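Local coordinates for protein purine nucleosidase, (IunH-1) (Sulfolobus solfataricus, PDB 3T8J) that belongs to the nucleoside hydrolase family, a group of alpha/beta proteins built round a largely parallel sheet, and holds a bound sodium ion, at residues N55-V60 with K92-Q97; P62-P67 with L124-L129; D181-P186 with E290-I295; T208-L213 with Y305-W310. All blocks are in the same frame, centred on the assembly; numbering follows the deposited sequence.

Interaction 1: residues N55-V60 with K92-Q97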
loop_
_atom_site.group_PDB
_atom_site.type_symbol
_atom_site.label_atom_id
_atom_site.label_comp_id
_atom_site.label_asym_id
_atom_site.label_seq_id
_atom_site.Cartn_x
_atom_site.Cartn_y
_atom_site.Cartn_z
ATOM N N ASN A 55 17.900 40.102 -22.214
ATOM C CA ASN A 55 18.321 40.110 -23.615
ATOM C C ASN A 55 18.830 38.781 -24.197
ATOM O O ASN A 55 19.689 38.780 -25.082
ATOM C CB ASN A 55 19.387 41.198 -23.840
ATOM C CG ASN A 55 18.940 42.532 -23.385
ATOM O OD1 ASN A 55 17.815 42.988 -23.716
ATOM N ND2 ASN A 55 19.781 43.199 -22.615
ATOM N N ARG A 56 18.282 37.660 -23.742
ATOM C CA ARG A 56 18.684 36.330 -24.217
ATOM C C ARG A 56 17.602 35.673 -25.061
ATOM O O ARG A 56 16.404 36.006 -24.930
ATOM C CB ARG A 56 19.063 35.447 -23.037
ATOM C CG ARG A 56 20.244 35.945 -22.212
ATOM C CD ARG A 56 21.552 36.107 -23.045
ATOM N NE ARG A 56 21.829 34.935 -23.887
ATOM C CZ ARG A 56 22.572 33.879 -23.533
ATOM N NH1 ARG A 56 23.194 33.836 -22.364
ATOM N NH2 ARG A 56 22.706 32.866 -24.382
ATOM N N GLU A 57 18.035 34.773 -25.941
ATOM C CA GLU A 57 17.141 34.050 -26.848
ATOM C C GLU A 57 17.343 32.533 -26.674
ATOM O O GLU A 57 17.187 31.747 -27.619
ATOM C CB GLU A 57 17.395 34.494 -28.290
ATOM C CG GLU A 57 17.098 35.967 -28.466
ATOM C CD GLU A 57 17.331 36.505 -29.871
ATOM O OE1 GLU A 57 17.424 35.720 -30.848
ATOM O OE2 GLU A 57 17.441 37.749 -29.986
ATOM N N ILE A 58 17.676 32.138 -25.450
ATOM C CA ILE A 58 17.849 30.724 -25.070
ATOM C C ILE A 58 16.540 29.980 -25.348
ATOM O O ILE A 58 15.470 30.490 -25.044
ATOM C CB ILE A 58 18.260 30.622 -23.594
ATOM C CG1 ILE A 58 19.657 31.218 -23.394
ATOM C CG2 ILE A 58 18.192 29.140 -23.095
ATOM C CD1 ILE A 58 19.991 31.568 -21.964
ATOM N N PRO A 59 16.595 28.791 -25.958
ATOM C CA PRO A 59 15.334 28.130 -26.258
ATOM C C PRO A 59 14.606 27.615 -25.019
ATOM O O PRO A 59 15.241 27.108 -24.076
ATOM C CB PRO A 59 15.735 26.965 -27.148
ATOM C CG PRO A 59 17.175 26.681 -26.758
ATOM C CD PRO A 59 17.760 28.014 -26.448
ATOM N N VAL A 60 13.284 27.772 -25.031
ATOM C CA VAL A 60 12.376 27.273 -24.011
ATOM C C VAL A 60 11.548 26.126 -24.595
ATOM O O VAL A 60 10.832 26.293 -25.589
ATOM C CB VAL A 60 11.432 28.395 -23.478
ATOM C CG1 VAL A 60 10.449 27.844 -22.470
ATOM C CG2 VAL A 60 12.300 29.539 -22.891
ATOM N N LYS A 92 7.011 39.742 -25.176
ATOM C CA LYS A 92 6.701 40.575 -26.323
ATOM C C LYS A 92 7.079 39.963 -27.653
ATOM O O LYS A 92 6.454 40.261 -28.669
ATOM C CB LYS A 92 7.384 41.932 -26.168
ATOM C CG LYS A 92 6.831 42.766 -25.024
ATOM C CD LYS A 92 7.486 44.140 -25.008
ATOM C CE LYS A 92 7.083 44.946 -23.783
ATOM N NZ LYS A 92 5.599 45.088 -23.703
ATOM N N ARG A 93 8.153 39.165 -27.670
ATOM C CA ARG A 93 8.722 38.663 -28.905
ATOM C C ARG A 93 9.010 37.153 -28.898
ATOM O O ARG A 93 8.754 36.480 -29.896
ATOM C CB ARG A 93 10.035 39.400 -29.193
ATOM C CG ARG A 93 9.901 40.884 -29.392
ATOM C CD ARG A 93 11.281 41.555 -29.359
ATOM N NE ARG A 93 11.865 41.425 -28.020
ATOM C CZ ARG A 93 11.554 42.194 -26.975
ATOM N NH1 ARG A 93 10.664 43.186 -27.092
ATOM N NH2 ARG A 93 12.135 41.964 -25.798
ATOM N N LEU A 94 9.564 36.622 -27.813
ATOM C CA LEU A 94 9.999 35.232 -27.821
ATOM C C LEU A 94 8.823 34.270 -27.818
ATOM O O LEU A 94 7.789 34.558 -27.202
ATOM C CB LEU A 94 10.903 34.934 -26.614
ATOM C CG LEU A 94 12.228 35.712 -26.548
ATOM C CD1 LEU A 94 12.985 35.291 -25.275
ATOM C CD2 LEU A 94 13.108 35.490 -27.789
ATOM N N LYS A 95 9.008 33.135 -28.496
ATOM C CA LYS A 95 8.015 32.062 -28.572
ATOM C C LYS A 95 8.640 30.744 -28.121
ATOM O O LYS A 95 9.834 30.502 -28.345
ATOM C CB LYS A 95 7.493 31.912 -30.008
ATOM C CG LYS A 95 6.740 33.158 -30.560
ATOM C CD LYS A 95 6.415 32.979 -32.035
ATOM C CE LYS A 95 5.703 34.207 -32.625
ATOM N NZ LYS A 95 5.818 34.257 -34.122
ATOM N N ALA A 96 7.834 29.886 -27.499
ATOM C CA ALA A 96 8.278 28.547 -27.104
ATOM C C ALA A 96 8.643 27.701 -28.322
ATOM O O ALA A 96 8.083 27.867 -29.409
ATOM C CB ALA A 96 7.181 27.841 -26.310
ATOM N N GLN A 97 9.616 26.798 -28.146
ATOM C CA GLN A 97 9.913 25.800 -29.131
ATOM C C GLN A 97 8.765 24.796 -29.237
ATOM O O GLN A 97 8.006 24.615 -28.290
ATOM C CB GLN A 97 11.208 25.049 -28.763
ATOM C CG GLN A 97 12.437 25.948 -28.561
ATOM C CD GLN A 97 12.831 26.701 -29.806
ATOM O OE1 GLN A 97 12.993 26.110 -30.893
ATOM N NE2 GLN A 97 13.018 28.008 -29.668
HETATM O O HOH W 1 12.148 29.415 -27.299
#
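Val-60 and Gln-97 join two surface loops beside strand 60-62, an outermost strand of the central sheet in this nucleoside hydrolase fold. Segment 55-60 completes a beta-alpha-beta crossover, in which helix 40-53 links the parallel strands 27-33 and 60-62. The helix ends in a Schellman motif, with Asn-55 as its C-prime residue at positive phi. Segment 92-97 is a loop that runs alongside and leads toward helix 101-111. Its start is tied to the same crossover helix, because the carboxylate of Glu-52 accepts from the backbone N of Lys-92, Arg-93 and Leu-94.

Leu-94 covers one end of the contact. Leu-94 CD1 lies 3.5 Å from Arg-56 O. Its other methyl, CD2, touches CG of Glu-57, and the two side chains cross at about a right angle. Leu-94 also rests on Leu-48 of helix 40-53.

At the other end, Gln-97 N donates to Val-60 O at 2.9 Å, with an N-H...O angle of 160°. Gln-97 CG lies 3.7 Å from Pro-59 CB. The bend at chi2 (-62°) then folds CD and NE2 of Gln-97 back over the same Pro-59 CB. One water closes this end. It accepts from Val-60 N at 3.0 Å and from Gln-97 NE2 at 2.9 Å, and the same water donates to Lys-95 O at 2.8 Å.

Interaction 2: residues P62-P67 with L124-L129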
loop_
_atom_site.group_PDB
_atom_site.type_symbol
_atom_site.label_atom_id
_atom_site.label_comp_id
_atom_site.label_asym_id
_atom_site.label_seq_id
_atom_site.Cartn_x
_atom_site.Cartn_y
_atom_site.Cartn_z
ATOM N N PRO A 62 8.661 23.461 -23.884
ATOM C CA PRO A 62 7.601 22.960 -23.034
ATOM C C PRO A 62 7.673 21.440 -22.909
ATOM O O PRO A 62 7.822 20.737 -23.908
ATOM C CB PRO A 62 6.322 23.411 -23.769
ATOM C CG PRO A 62 6.772 24.601 -24.606
ATOM C CD PRO A 62 8.118 24.102 -25.098
ATOM N N GLY A 63 7.520 20.950 -21.689
ATOM C CA GLY A 63 7.552 19.508 -21.432
ATOM C C GLY A 63 6.233 18.980 -20.904
ATOM O O GLY A 63 5.139 19.395 -21.338
ATOM N N ALA A 64 6.311 18.054 -19.960
ATOM C CA ALA A 64 5.120 17.470 -19.355
ATOM C C ALA A 64 4.221 18.518 -18.700
ATOM O O ALA A 64 4.721 19.351 -17.956
ATOM C CB ALA A 64 5.517 16.414 -18.317
ATOM N N ASN A 65 2.906 18.423 -18.916
ATOM C CA ASN A 65 1.957 19.276 -18.202
ATOM C C ASN A 65 1.135 18.552 -17.167
ATOM O O ASN A 65 0.177 19.118 -16.614
ATOM C CB ASN A 65 1.067 20.088 -19.163
ATOM C CG ASN A 65 0.011 19.268 -19.832
ATOM O OD1 ASN A 65 0.049 18.043 -19.867
ATOM N ND2 ASN A 65 -0.988 19.975 -20.402
ATOM N N LYS A 66 1.541 17.329 -16.842
ATOM C CA LYS A 66 0.949 16.580 -15.752
ATOM C C LYS A 66 1.935 15.451 -15.366
ATOM O O LYS A 66 2.797 15.078 -16.177
ATOM C CB LYS A 66 -0.393 16.004 -16.101
ATOM C CG LYS A 66 -0.430 15.033 -17.197
ATOM C CD LYS A 66 -1.888 14.685 -17.543
ATOM C CE LYS A 66 -1.968 13.698 -18.702
ATOM N NZ LYS A 66 -3.245 12.945 -18.600
ATOM N N PRO A 67 1.796 14.922 -14.134
ATOM C CA PRO A 67 2.664 13.813 -13.691
ATOM C C PRO A 67 2.459 12.570 -14.551
ATOM O O PRO A 67 1.459 12.410 -15.245
ATOM C CB PRO A 67 2.232 13.585 -12.243
ATOM C CG PRO A 67 1.574 14.864 -11.825
ATOM C CD PRO A 67 0.882 15.330 -13.055
ATOM N N LEU A 124 10.187 16.106 -11.400
ATOM C CA LEU A 124 11.201 15.441 -12.208
ATOM C C LEU A 124 10.693 14.745 -13.497
ATOM O O LEU A 124 11.397 13.967 -14.159
ATOM C CB LEU A 124 11.978 14.472 -11.303
ATOM C CG LEU A 124 12.884 15.137 -10.252
ATOM C CD1 LEU A 124 13.338 14.132 -9.155
ATOM C CD2 LEU A 124 14.128 15.750 -10.861
ATOM N N THR A 125 9.471 15.076 -13.893
ATOM C CA THR A 125 8.803 14.410 -15.005
ATOM C C THR A 125 9.592 14.455 -16.327
ATOM O O THR A 125 9.642 13.453 -17.031
ATOM C CB THR A 125 7.355 14.968 -15.176
ATOM O OG1 THR A 125 6.748 15.072 -13.882
ATOM C CG2 THR A 125 6.548 14.034 -16.068
ATOM N N ASN A 126 10.153 15.610 -16.698
ATOM C CA ASN A 126 10.868 15.708 -17.980
ATOM C C ASN A 126 12.140 14.875 -17.985
ATOM O O ASN A 126 12.454 14.238 -18.992
ATOM C CB ASN A 126 11.223 17.153 -18.332
ATOM C CG ASN A 126 10.021 17.977 -18.691
ATOM O OD1 ASN A 126 9.058 17.461 -19.222
ATOM N ND2 ASN A 126 10.093 19.286 -18.419
ATOM N N LEU A 127 12.889 14.914 -16.871
ATOM C CA LEU A 127 14.142 14.118 -16.812
ATOM C C LEU A 127 13.812 12.639 -16.835
ATOM O O LEU A 127 14.552 11.845 -17.459
ATOM C CB LEU A 127 14.996 14.511 -15.605
ATOM C CG LEU A 127 16.353 13.811 -15.461
ATOM C CD1 LEU A 127 17.237 14.148 -16.644
ATOM C CD2 LEU A 127 17.028 14.247 -14.156
ATOM N N ALA A 128 12.768 12.208 -16.131
ATOM C CA ALA A 128 12.343 10.818 -16.168
ATOM C C ALA A 128 11.956 10.382 -17.572
ATOM O O ALA A 128 12.372 9.309 -18.011
ATOM C CB ALA A 128 11.180 10.559 -15.182
ATOM N N LEU A 129 11.150 11.175 -18.276
ATOM C CA LEU A 129 10.741 10.831 -19.636
ATOM C C LEU A 129 11.952 10.747 -20.589
ATOM O O LEU A 129 12.029 9.833 -21.402
ATOM C CB LEU A 129 9.663 11.805 -20.148
ATOM C CG LEU A 129 8.897 11.371 -21.401
ATOM C CD1 LEU A 129 8.462 9.914 -21.348
ATOM C CD2 LEU A 129 7.685 12.277 -21.604
#
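Gly-63 and Asn-126 come within 6.1 Å between their CA atoms, where the loop 62-67 passes the first turn of helix 125-133. The backbones do not bond directly. The side chain of Asn-126 makes the link instead. Ala-64 N donates to Asn-126 OD1 at 2.9 Å, and the N-H...O angle is 169°. The donor lies in the carbonyl plane of the amide and meets a lone pair of OD1. Asn-126 OD1 also sits 3.4 Å from Gly-63 CA. On the other branch, ND2 donates to Asp-7 OD1 and to Ile-33 O. With both ends of the amide bonded, its rotation is fixed.

Thr-125 packs next to it, against Ala-64. Its methyl is turned opposite the backbone N and presses on the alanine. Thr-125 CG2 to Ala-64 CB is only 3.4 Å, tighter than usual for two carbons. The hydroxyl, OG1, points to other partners, Asp-168 and Glu-35.

Lys-66 NZ reaches Tyr-131 OH of the second subunit, so the loop also takes part in the subunit interface. Helix 125-133 follows Ile-121 and Ser-122, which bind the sodium ion together with Asp-9 and Asp-14. Helix 101-111 packs on Asn-126, and helix 169-177 packs on Leu-127 and Ala-128, while strand 60-62 leads directly into the loop.

Interaction 3: residues D181-P186 with E290-I295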
loop_
_atom_site.group_PDB
_atom_site.type_symbol
_atom_site.label_atom_id
_atom_site.label_comp_id
_atom_site.label_asym_id
_atom_site.label_seq_id
_atom_site.Cartn_x
_atom_site.Cartn_y
_atom_site.Cartn_z
ATOM N N ASP A 181 24.580 11.030 -11.215
ATOM C CA ASP A 181 25.374 11.644 -10.150
ATOM C C ASP A 181 24.537 12.785 -9.574
ATOM O O ASP A 181 24.479 13.837 -10.192
ATOM C CB ASP A 181 26.702 12.149 -10.724
ATOM C CG ASP A 181 27.633 12.731 -9.673
ATOM O OD1 ASP A 181 27.179 12.986 -8.535
ATOM O OD2 ASP A 181 28.848 12.955 -9.986
ATOM N N ILE A 182 23.902 12.541 -8.433
ATOM C CA ILE A 182 22.921 13.455 -7.822
ATOM C C ILE A 182 23.473 14.086 -6.565
ATOM O O ILE A 182 23.972 13.369 -5.675
ATOM C CB ILE A 182 21.635 12.693 -7.440
ATOM C CG1 ILE A 182 20.885 12.224 -8.683
ATOM C CG2 ILE A 182 20.715 13.571 -6.547
ATOM C CD1 ILE A 182 19.749 11.220 -8.384
ATOM N N THR A 183 23.348 15.417 -6.467
ATOM C CA THR A 183 23.494 16.139 -5.215
ATOM C C THR A 183 22.126 16.786 -4.945
ATOM O O THR A 183 21.591 17.445 -5.816
ATOM C CB THR A 183 24.639 17.181 -5.245
ATOM O OG1 THR A 183 25.901 16.483 -5.309
ATOM C CG2 THR A 183 24.608 18.041 -3.989
ATOM N N MET A 184 21.589 16.525 -3.755
ATOM C CA MET A 184 20.200 16.867 -3.385
ATOM C C MET A 184 20.200 17.880 -2.241
ATOM O O MET A 184 20.875 17.703 -1.232
ATOM C CB MET A 184 19.506 15.569 -2.948
ATOM C CG MET A 184 18.190 15.664 -2.407
ATOM S SD MET A 184 17.838 13.961 -1.798
ATOM C CE MET A 184 16.287 14.070 -2.418
ATOM N N ILE A 185 19.394 18.934 -2.402
ATOM C CA ILE A 185 19.207 19.986 -1.418
ATOM C C ILE A 185 17.754 19.889 -0.903
ATOM O O ILE A 185 16.818 20.217 -1.636
ATOM C CB ILE A 185 19.461 21.388 -2.046
ATOM C CG1 ILE A 185 20.958 21.658 -2.356
ATOM C CG2 ILE A 185 19.047 22.514 -1.097
ATOM C CD1 ILE A 185 21.659 20.688 -3.327
ATOM N N PRO A 186 17.556 19.460 0.353
ATOM C CA PRO A 186 16.187 19.270 0.884
ATOM C C PRO A 186 15.508 20.545 1.391
ATOM O O PRO A 186 16.177 21.461 1.883
ATOM C CB PRO A 186 16.387 18.295 2.061
ATOM C CG PRO A 186 17.806 17.868 2.001
ATOM C CD PRO A 186 18.563 18.884 1.269
ATOM N N GLU A 290 24.114 12.415 -2.861
ATOM C CA GLU A 290 24.847 13.214 -1.908
ATOM C C GLU A 290 23.886 14.271 -1.417
ATOM O O GLU A 290 23.392 15.057 -2.225
ATOM C CB GLU A 290 26.043 13.869 -2.551
ATOM C CG GLU A 290 26.878 14.666 -1.614
ATOM C CD GLU A 290 28.056 15.295 -2.340
ATOM O OE1 GLU A 290 27.815 16.094 -3.292
ATOM O OE2 GLU A 290 29.191 14.982 -1.953
ATOM N N ILE A 291 23.640 14.291 -0.126
ATOM C CA ILE A 291 22.642 15.197 0.451
ATOM C C ILE A 291 23.342 16.345 1.183
ATOM O O ILE A 291 24.258 16.131 1.970
ATOM C CB ILE A 291 21.703 14.439 1.427
ATOM C CG1 ILE A 291 21.098 13.210 0.738
ATOM C CG2 ILE A 291 20.664 15.406 2.037
ATOM C CD1 ILE A 291 20.119 12.373 1.648
ATOM N N VAL A 292 22.894 17.582 0.925
ATOM C CA VAL A 292 23.409 18.760 1.619
ATOM C C VAL A 292 22.611 18.976 2.902
ATOM O O VAL A 292 21.381 19.093 2.862
ATOM C CB VAL A 292 23.323 20.013 0.723
ATOM C CG1 VAL A 292 23.707 21.284 1.500
ATOM C CG2 VAL A 292 24.204 19.818 -0.533
ATOM N N TYR A 293 23.301 19.010 4.040
ATOM C CA TYR A 293 22.657 19.158 5.346
ATOM C C TYR A 293 22.863 20.535 5.983
ATOM O O TYR A 293 22.109 20.898 6.885
ATOM C CB TYR A 293 23.130 18.044 6.307
ATOM C CG TYR A 293 22.433 16.711 6.091
ATOM C CD1 TYR A 293 22.950 15.720 5.248
ATOM C CD2 TYR A 293 21.221 16.441 6.716
ATOM C CE1 TYR A 293 22.272 14.495 5.075
ATOM C CE2 TYR A 293 20.548 15.226 6.541
ATOM C CZ TYR A 293 21.072 14.263 5.699
ATOM O OH TYR A 293 20.367 13.065 5.539
ATOM N N GLU A 294 23.871 21.292 5.539
ATOM C CA GLU A 294 24.156 22.637 6.057
ATOM C C GLU A 294 24.773 23.523 4.958
ATOM O O GLU A 294 25.434 23.007 4.039
ATOM C CB GLU A 294 25.126 22.574 7.261
ATOM C CG GLU A 294 24.667 21.731 8.467
ATOM C CD GLU A 294 25.710 21.668 9.589
ATOM O OE1 GLU A 294 26.498 22.629 9.762
ATOM O OE2 GLU A 294 25.733 20.638 10.297
ATOM N N ILE A 295 24.547 24.836 5.064
ATOM C CA ILE A 295 25.157 25.837 4.179
ATOM C C ILE A 295 25.771 26.982 5.002
ATOM O O ILE A 295 25.503 27.126 6.196
ATOM C CB ILE A 295 24.170 26.430 3.115
ATOM C CG1 ILE A 295 23.225 27.468 3.721
ATOM C CG2 ILE A 295 23.354 25.320 2.419
ATOM C CD1 ILE A 295 22.538 28.316 2.705
#
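Thr-183 and Glu-290 lie side by side on one face of the sheet and point the same way. Thr-183 OG1 donates to Glu-290 OE1 at 2.8 Å. It meets the carboxylate on its anti side, 21° out of plane. Glu-290 CG stands opposite its backbone N (chi1 -178°) and the chain runs on extended, which brings the carboxylate level with the hydroxyl. Charges flank the pair: Arg-254 forms a salt bridge with OE1, and Lys-143 bonds to Thr-183 OG1.

Met-184 and Ile-291 are the matching pair on the other face, also side by side. Met-184 SD is 4.2 Å from Ile-291 CG1. These pairs sit on two neighbouring parallel strands, 182-185 and 289-295, in the mixed central sheet of the alpha/beta fold. Glu-290 N bonds to Ile-182 O at 3.0 Å, Met-184 N to Glu-290 O at 2.8 Å, and Val-292 N to Met-184 O at 3.0 Å.

Val-292 returns to the Thr-183 face. Its CG2 touches both Ile-185 CD1 and Thr-183 CG2. Pro-186 crosses Ile-291 at about a right angle, CG against CG2. Pro-186 CD lies 3.2 Å from Val-292 O, a buried oxygen with no hydrogen-bond partner in the model.

Interaction 4: residues T208-L213 with Y305-W310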
loop_
_atom_site.group_PDB
_atom_site.type_symbol
_atom_site.label_atom_id
_atom_site.label_comp_id
_atom_site.label_asym_id
_atom_site.label_seq_id
_atom_site.Cartn_x
_atom_site.Cartn_y
_atom_site.Cartn_z
ATOM N N THR A 208 17.852 49.288 -7.424
ATOM C CA THR A 208 18.248 48.887 -8.786
ATOM C C THR A 208 17.035 48.228 -9.444
ATOM O O THR A 208 16.063 47.914 -8.769
ATOM C CB THR A 208 19.380 47.847 -8.775
ATOM O OG1 THR A 208 18.925 46.666 -8.104
ATOM C CG2 THR A 208 20.600 48.363 -8.060
ATOM N N ARG A 209 17.086 48.001 -10.757
ATOM C CA ARG A 209 15.973 47.354 -11.436
ATOM C C ARG A 209 15.813 45.929 -10.894
ATOM O O ARG A 209 14.691 45.465 -10.662
ATOM C CB ARG A 209 16.184 47.350 -12.958
ATOM C CG ARG A 209 16.196 48.746 -13.595
ATOM C CD ARG A 209 16.691 48.687 -15.041
ATOM N NE ARG A 209 16.545 49.952 -15.755
ATOM C CZ ARG A 209 15.513 50.248 -16.540
ATOM N NH1 ARG A 209 14.532 49.369 -16.701
ATOM N NH2 ARG A 209 15.464 51.420 -17.161
ATOM N N MET A 210 16.936 45.254 -10.673
ATOM C CA MET A 210 16.897 43.891 -10.168
ATOM C C MET A 210 16.362 43.822 -8.742
ATOM O O MET A 210 15.581 42.921 -8.437
ATOM C CB MET A 210 18.275 43.210 -10.251
ATOM C CG MET A 210 18.557 42.502 -11.564
ATOM S SD MET A 210 17.443 41.112 -11.928
ATOM C CE MET A 210 17.568 40.115 -10.470
ATOM N N SER A 211 16.775 44.742 -7.863
ATOM C CA SER A 211 16.279 44.731 -6.475
ATOM C C SER A 211 14.779 45.029 -6.459
ATOM O O SER A 211 14.021 44.414 -5.699
ATOM C CB SER A 211 17.056 45.699 -5.570
ATOM O OG SER A 211 16.710 47.051 -5.798
ATOM N N GLU A 212 14.345 45.966 -7.300
ATOM C CA GLU A 212 12.910 46.269 -7.392
ATOM C C GLU A 212 12.112 45.056 -7.903
ATOM O O GLU A 212 11.015 44.769 -7.414
ATOM C CB GLU A 212 12.662 47.511 -8.264
ATOM C CG GLU A 212 13.093 48.827 -7.600
ATOM C CD GLU A 212 13.256 50.003 -8.576
ATOM O OE1 GLU A 212 13.227 49.802 -9.815
ATOM O OE2 GLU A 212 13.430 51.149 -8.102
ATOM N N LEU A 213 12.670 44.356 -8.890
ATOM C CA LEU A 213 12.042 43.148 -9.423
ATOM C C LEU A 213 11.956 42.049 -8.353
ATOM O O LEU A 213 10.915 41.401 -8.190
ATOM C CB LEU A 213 12.821 42.644 -10.643
ATOM C CG LEU A 213 12.226 41.407 -11.318
ATOM C CD1 LEU A 213 10.745 41.607 -11.701
ATOM C CD2 LEU A 213 13.067 41.043 -12.545
ATOM N N TYR A 305 23.139 39.401 -3.077
ATOM C CA TYR A 305 23.379 40.848 -3.198
ATOM C C TYR A 305 24.118 41.219 -4.495
ATOM O O TYR A 305 23.824 42.245 -5.124
ATOM C CB TYR A 305 24.137 41.387 -1.979
ATOM C CG TYR A 305 23.376 41.307 -0.670
ATOM C CD1 TYR A 305 22.080 41.802 -0.557
ATOM C CD2 TYR A 305 23.972 40.775 0.468
ATOM C CE1 TYR A 305 21.382 41.737 0.657
ATOM C CE2 TYR A 305 23.292 40.716 1.678
ATOM C CZ TYR A 305 21.998 41.203 1.763
ATOM O OH TYR A 305 21.323 41.152 2.963
ATOM N N ASP A 306 25.079 40.389 -4.875
ATOM C CA ASP A 306 25.809 40.561 -6.123
ATOM C C ASP A 306 24.872 40.531 -7.342
ATOM O O ASP A 306 24.973 41.377 -8.242
ATOM C CB ASP A 306 26.876 39.465 -6.229
ATOM C CG ASP A 306 27.631 39.499 -7.542
ATOM O OD1 ASP A 306 28.472 40.414 -7.741
ATOM O OD2 ASP A 306 27.389 38.598 -8.379
ATOM N N LEU A 307 23.953 39.564 -7.353
ATOM C CA LEU A 307 22.957 39.474 -8.409
ATOM C C LEU A 307 22.075 40.730 -8.473
ATOM O O LEU A 307 21.786 41.238 -9.552
ATOM C CB LEU A 307 22.079 38.224 -8.196
ATOM C CG LEU A 307 20.933 38.010 -9.169
ATOM C CD1 LEU A 307 21.441 37.813 -10.597
ATOM C CD2 LEU A 307 20.077 36.806 -8.773
ATOM N N LEU A 308 21.663 41.241 -7.317
ATOM C CA LEU A 308 20.695 42.351 -7.289
ATOM C C LEU A 308 21.323 43.690 -7.700
ATOM O O LEU A 308 20.617 44.649 -8.031
ATOM C CB LEU A 308 20.026 42.451 -5.921
ATOM C CG LEU A 308 19.247 41.218 -5.472
ATOM C CD1 LEU A 308 18.489 41.525 -4.162
ATOM C CD2 LEU A 308 18.275 40.740 -6.552
ATOM N N ASN A 309 22.646 43.736 -7.693
ATOM C CA ASN A 309 23.391 44.879 -8.199
ATOM C C ASN A 309 23.714 44.830 -9.707
ATOM O O ASN A 309 24.371 45.723 -10.215
ATOM C CB ASN A 309 24.682 45.030 -7.390
ATOM C CG ASN A 309 24.458 45.750 -6.071
ATOM O OD1 ASN A 309 24.746 45.211 -5.002
ATOM N ND2 ASN A 309 23.921 46.965 -6.139
ATOM N N TRP A 310 23.247 43.794 -10.405
ATOM C CA TRP A 310 23.510 43.613 -11.847
ATOM C C TRP A 310 23.069 44.820 -12.692
ATOM O O TRP A 310 23.839 45.373 -13.492
ATOM C CB TRP A 310 22.788 42.325 -12.291
ATOM C CG TRP A 310 23.094 41.796 -13.673
ATOM C CD1 TRP A 310 24.017 42.276 -14.571
ATOM C CD2 TRP A 310 22.495 40.650 -14.294
ATOM N NE1 TRP A 310 24.003 41.516 -15.715
ATOM C CE2 TRP A 310 23.085 40.505 -15.570
ATOM C CE3 TRP A 310 21.508 39.736 -13.899
ATOM C CZ2 TRP A 310 22.729 39.470 -16.454
ATOM C CZ3 TRP A 310 21.152 38.716 -14.782
ATOM C CH2 TRP A 310 21.765 38.588 -16.041
#
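Leu-307 meets Met-210 near the end of helix 297-308. Leu-307 CG is 4.2 Å from the terminal methyl, Met-210 CE. The methionine chain is bent at chi2 (-63°) and again at chi3 (-53°), and this curl carries CE across to the two leucines. Leu-307 also packs on Leu-16 and Tyr-19 of helix 12-23, and Tyr-19 touches Met-210 as well.

Leu-308 comes next and buries more than any other residue of 305-310. Leu-308 CD2 lies 4.0 Å from Met-210 CE, and the two side chains cross at about a right angle. Its CB also faces Ser-211 CB. The carbonyl oxygen of Leu-308 points at the start of the other helix. Thr-208 OG1 donates to Leu-308 O at 2.6 Å, nearly in line with the C=O bond, and Met-210 CB lies 3.5 Å from the same oxygen.

Thr-208 is the N-cap of helix 209-227 and forms a capping box with Ser-211. Ser-211 N donates to Thr-208 OG1 at 2.9 Å, and Thr-208 N donates to Ser-211 OG at 3.0 Å. The threonine hydroxyl therefore accepts from its own helix while it donates to the end of the other one. Its chi1 of 62° sets OG1 between the backbone N and the carbonyl carbon, where it can do both.

The chain leaves the helix at Asn-309, near Thr-208. Trp-310 follows, with Trp-310 CB 4.3 Å from Met-210 CG. Its indole forms a cation-pi contact with Lys-23. The last residue, Phe-311, makes backbone hydrogen bonds with Arg-209 and Met-210.

Interactions 1 and 2 are neighbours and touch, with Ala-96 and Gln-97 packing on Pro-62. Their segments alternate along the chain, and 55-60 and 62-67 adjoin the two ends of strand 60-62, at one edge of the sheet. Interaction 3 comes later in sequence and joins two strands within the sheet. Its centre is about 31 Å from that of interaction 1, on the opposite side of the chain's centre. Interaction 4 lies at the periphery, its centre about 27 Å from that of interaction 3. The two are linked by sequence, since strand 289-295 leads into helix 297-308, and their segments alternate. Interaction 4 thus joins this C-terminal helix to helix 209-227.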